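PDB 2F7L: 455aa long hypothetical phospho-sugar mutase from Sulfolobus tokodaii, which interconverts glucosamine-6-phosphate and glucosamine-1-phosphate, and likewise the galactosamine phosphates, on the way to UDP-N-acetylglucosamine and UDP-N-acetylgalactosamine, with magnesium as cofactor. Local coordinates for residues 347-352 against 362-367. Residues are numbered along the deposited sequence; the frame is centred on the assembly and turned at random.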
ATOM      1  N   ALA A 347       9.014  10.643   5.913  1.00 37.81           N
ATOM      2  CA  ALA A 347       9.271  12.069   6.077  1.00 38.04           C
ATOM      3  C   ALA A 347       8.301  12.698   7.083  1.00 38.31           C
ATOM      4  O   ALA A 347       8.700  13.497   7.942  1.00 39.42           O
ATOM      5  CB  ALA A 347       9.149  12.786   4.729  1.00 37.63           C
ATOM      6  N   LEU A 348       7.024  12.362   6.962  1.00 37.14           N
ATOM      7  CA  LEU A 348       6.036  12.900   7.865  1.00 36.77           C
ATOM      8  C   LEU A 348       6.330  12.414   9.268  1.00 37.47           C
ATOM      9  O   LEU A 348       6.122  13.139  10.238  1.00 37.00           O
ATOM     10  CB  LEU A 348       4.638  12.458   7.453  1.00 35.70           C
ATOM     11  CG  LEU A 348       4.068  13.153   6.219  1.00 35.80           C
ATOM     12  CD1 LEU A 348       2.764  12.490   5.802  1.00 35.50           C
ATOM     13  CD2 LEU A 348       3.850  14.621   6.522  1.00 35.06           C
ATOM     14  N   MET A 349       6.830  11.192   9.380  1.00 38.20           N
ATOM     15  CA  MET A 349       7.112  10.638  10.693  1.00 39.60           C
ATOM     16  C   MET A 349       8.227  11.413  11.361  1.00 39.83           C
ATOM     17  O   MET A 349       8.113  11.790  12.522  1.00 39.40           O
ATOM     18  CB  MET A 349       7.488   9.159  10.591  1.00 40.67           C
ATOM     19  CG  MET A 349       7.577   8.444  11.941  1.00 41.80           C
ATOM     20  SD  MET A 349       5.998   8.375  12.816  1.00 42.91           S
ATOM     21  CE  MET A 349       5.444   6.717  12.393  1.00 42.61           C
ATOM     22  N   LEU A 350       9.312  11.638  10.626  1.00 40.59           N
ATOM     23  CA  LEU A 350      10.443  12.395  11.158  1.00 40.58           C
ATOM     24  C   LEU A 350      10.009  13.820  11.526  1.00 41.16           C
ATOM     25  O   LEU A 350      10.664  14.472  12.338  1.00 41.22           O
ATOM     26  CB  LEU A 350      11.595  12.454  10.144  1.00 38.82           C
ATOM     27  CG  LEU A 350      12.380  11.168   9.880  1.00 38.60           C
ATOM     28  CD1 LEU A 350      13.591  11.484   9.035  1.00 38.33           C
ATOM     29  CD2 LEU A 350      12.823  10.538  11.185  1.00 38.34           C
ATOM     30  N   GLU A 351       8.924  14.309  10.929  1.00 41.41           N
ATOM     31  CA  GLU A 351       8.466  15.644  11.268  1.00 43.33           C
ATOM     32  C   GLU A 351       7.760  15.519  12.614  1.00 44.86           C
ATOM     33  O   GLU A 351       8.218  16.067  13.612  1.00 45.59           O
ATOM     34  CB  GLU A 351       7.511  16.216  10.209  1.00 42.34           C
ATOM     35  CG  GLU A 351       7.808  17.685   9.888  1.00 42.09           C
ATOM     36  CD  GLU A 351       6.671  18.423   9.164  1.00 42.99           C
ATOM     37  OE1 GLU A 351       6.917  19.549   8.662  1.00 42.16           O
ATOM     38  OE2 GLU A 351       5.533  17.898   9.102  1.00 43.06           O
ATOM     39  N   LEU A 352       6.661  14.772  12.634  1.00 46.81           N
ATOM     40  CA  LEU A 352       5.875  14.513  13.841  1.00 48.08           C
ATOM     41  C   LEU A 352       6.793  14.209  15.041  1.00 48.77           C
ATOM     42  O   LEU A 352       6.622  14.742  16.134  1.00 48.45           O
ATOM     43  CB  LEU A 352       4.938  13.332  13.558  1.00 48.24           C
ATOM     44  CG  LEU A 352       3.851  12.852  14.525  1.00 48.66           C
ATOM     45  CD1 LEU A 352       4.278  11.537  15.169  1.00 47.64           C
ATOM     46  CD2 LEU A 352       3.557  13.949  15.552  1.00 48.37           C
ATOM     47  N   GLU A 362       8.573   6.197  22.823  1.00 48.33           N
ATOM     48  CA  GLU A 362       7.600   6.878  23.649  1.00 49.59           C
ATOM     49  C   GLU A 362       6.404   7.300  22.816  1.00 49.27           C
ATOM     50  O   GLU A 362       5.264   7.048  23.195  1.00 50.10           O
ATOM     51  CB  GLU A 362       8.204   8.108  24.322  1.00 50.97           C
ATOM     52  CG  GLU A 362       7.210   8.747  25.291  1.00 54.22           C
ATOM     53  CD  GLU A 362       7.631  10.113  25.808  1.00 56.14           C
ATOM     54  OE1 GLU A 362       8.808  10.253  26.226  1.00 56.21           O
ATOM     55  OE2 GLU A 362       6.767  11.036  25.807  1.00 56.65           O
ATOM     56  N   LEU A 363       6.682   7.946  21.685  1.00 48.50           N
ATOM     57  CA  LEU A 363       5.651   8.427  20.760  1.00 47.06           C
ATOM     58  C   LEU A 363       4.577   7.374  20.526  1.00 46.28           C
ATOM     59  O   LEU A 363       3.388   7.636  20.652  1.00 45.27           O
ATOM     60  CB  LEU A 363       6.297   8.780  19.419  1.00 46.56           C
ATOM     61  CG  LEU A 363       5.646   9.799  18.482  1.00 46.08           C
ATOM     62  CD1 LEU A 363       5.473   9.169  17.122  1.00 45.78           C
ATOM     63  CD2 LEU A 363       4.320  10.273  19.030  1.00 46.04           C
ATOM     64  N   PHE A 364       5.018   6.175  20.175  1.00 46.54           N
ATOM     65  CA  PHE A 364       4.110   5.074  19.915  1.00 46.46           C
ATOM     66  C   PHE A 364       3.331   4.661  21.140  1.00 46.35           C
ATOM     67  O   PHE A 364       2.145   4.306  21.045  1.00 45.68           O
ATOM     68  CB  PHE A 364       4.879   3.878  19.354  1.00 46.88           C
ATOM     69  CG  PHE A 364       5.022   3.918  17.867  1.00 47.73           C
ATOM     70  CD1 PHE A 364       6.223   4.305  17.276  1.00 47.88           C
ATOM     71  CD2 PHE A 364       3.920   3.640  17.049  1.00 47.37           C
ATOM     72  CE1 PHE A 364       6.318   4.419  15.900  1.00 47.58           C
ATOM     73  CE2 PHE A 364       4.008   3.749  15.676  1.00 47.15           C
ATOM     74  CZ  PHE A 364       5.205   4.140  15.099  1.00 47.80           C
ATOM     75  N   ASP A 365       3.995   4.707  22.291  1.00 45.75           N
ATOM     76  CA  ASP A 365       3.319   4.347  23.513  1.00 45.30           C
ATOM     77  C   ASP A 365       2.145   5.268  23.795  1.00 45.27           C
ATOM     78  O   ASP A 365       1.250   4.890  24.523  1.00 45.90           O
ATOM     79  CB  ASP A 365       4.283   4.324  24.690  1.00 45.11           C
ATOM     80  CG  ASP A 365       5.133   3.065  24.718  1.00 46.58           C
ATOM     81  OD1 ASP A 365       4.689   2.020  24.184  1.00 46.65           O
ATOM     82  OD2 ASP A 365       6.243   3.111  25.289  1.00 46.87           O
ATOM     83  N   ARG A 366       2.117   6.459  23.207  1.00 45.49           N
ATOM     84  CA  ARG A 366       0.995   7.366  23.440  1.00 46.21           C
ATOM     85  C   ARG A 366      -0.317   6.814  22.878  1.00 46.41           C
ATOM     86  O   ARG A 366      -1.365   7.417  23.055  1.00 46.56           O
ATOM     87  CB  ARG A 366       1.220   8.736  22.787  1.00 47.79           C
ATOM     88  CG  ARG A 366       2.373   9.610  23.299  1.00 49.52           C
ATOM     89  CD  ARG A 366       2.082  11.050  22.843  1.00 51.81           C
ATOM     90  NE  ARG A 366       3.245  11.897  22.564  1.00 53.50           N
ATOM     91  CZ  ARG A 366       4.203  12.196  23.437  1.00 55.53           C
ATOM     92  NH1 ARG A 366       4.178  11.713  24.683  1.00 55.55           N
ATOM     93  NH2 ARG A 366       5.179  13.013  23.066  1.00 56.24           N
ATOM     94  N   LEU A 367      -0.263   5.678  22.187  1.00 46.89           N
ATOM     95  CA  LEU A 367      -1.466   5.075  21.580  1.00 46.44           C
ATOM     96  C   LEU A 367      -2.103   3.968  22.426  1.00 46.53           C
ATOM     97  O   LEU A 367      -1.434   3.318  23.242  1.00 46.36           O
ATOM     98  CB  LEU A 367      -1.127   4.471  20.205  1.00 45.46           C
ATOM     99  CG  LEU A 367      -1.265   5.156  18.845  1.00 44.50           C
ATOM    100  CD1 LEU A 367      -1.373   6.643  18.989  1.00 44.66           C
ATOM    101  CD2 LEU A 367      -0.069   4.777  17.979  1.00 43.62           C
TER
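L363 points its side chain at helix 342-356 and meets L352 and M349 there. Its CD1 lies 3.3 Å from L352 CD1 and 4.4 Å from M349 SD. L352 CD1 also lies 4.0 Å from L363 CG and 4.1 Å from L363 CD2, so this one methyl faces the whole branched end of L363. The two leucine side chains run at a slant to each other. In L352 the CG is anti to the backbone N (chi1 -173°), which carries the branched end out to L363. The backbones stay well apart, with 9.2 Å between L352 CA and L363 CA.

F364 makes the second apolar contact, with the far end of its ring. F364 CZ is 3.7 Å from M349 CE, and the methyl comes to the ring obliquely. The M349 chain bends at chi2 and chi3, which brings the methyl to the ring. The two side chains cross at about a right angle.

R366 turns back along its own segment. Its NH1 forms a salt bridge with E362 OE2 at 2.9 Å, one turn earlier. E362 OE2 accepts through its anti lone pair and lies off the guanidinium plane of R366 (33° out of it), and the bond is bent (133°).

The contact is a small buried apolar join between consecutive helices of the third alpha/beta/alpha domain, away from the probable catalytic serine and magnesium site. Helix 259-272 touches both segments: L352 packs on W269, L363 on L265 and M349 on S262. Strand 248-251 also adjoins it: M349 touches F249 and F364 touches D251.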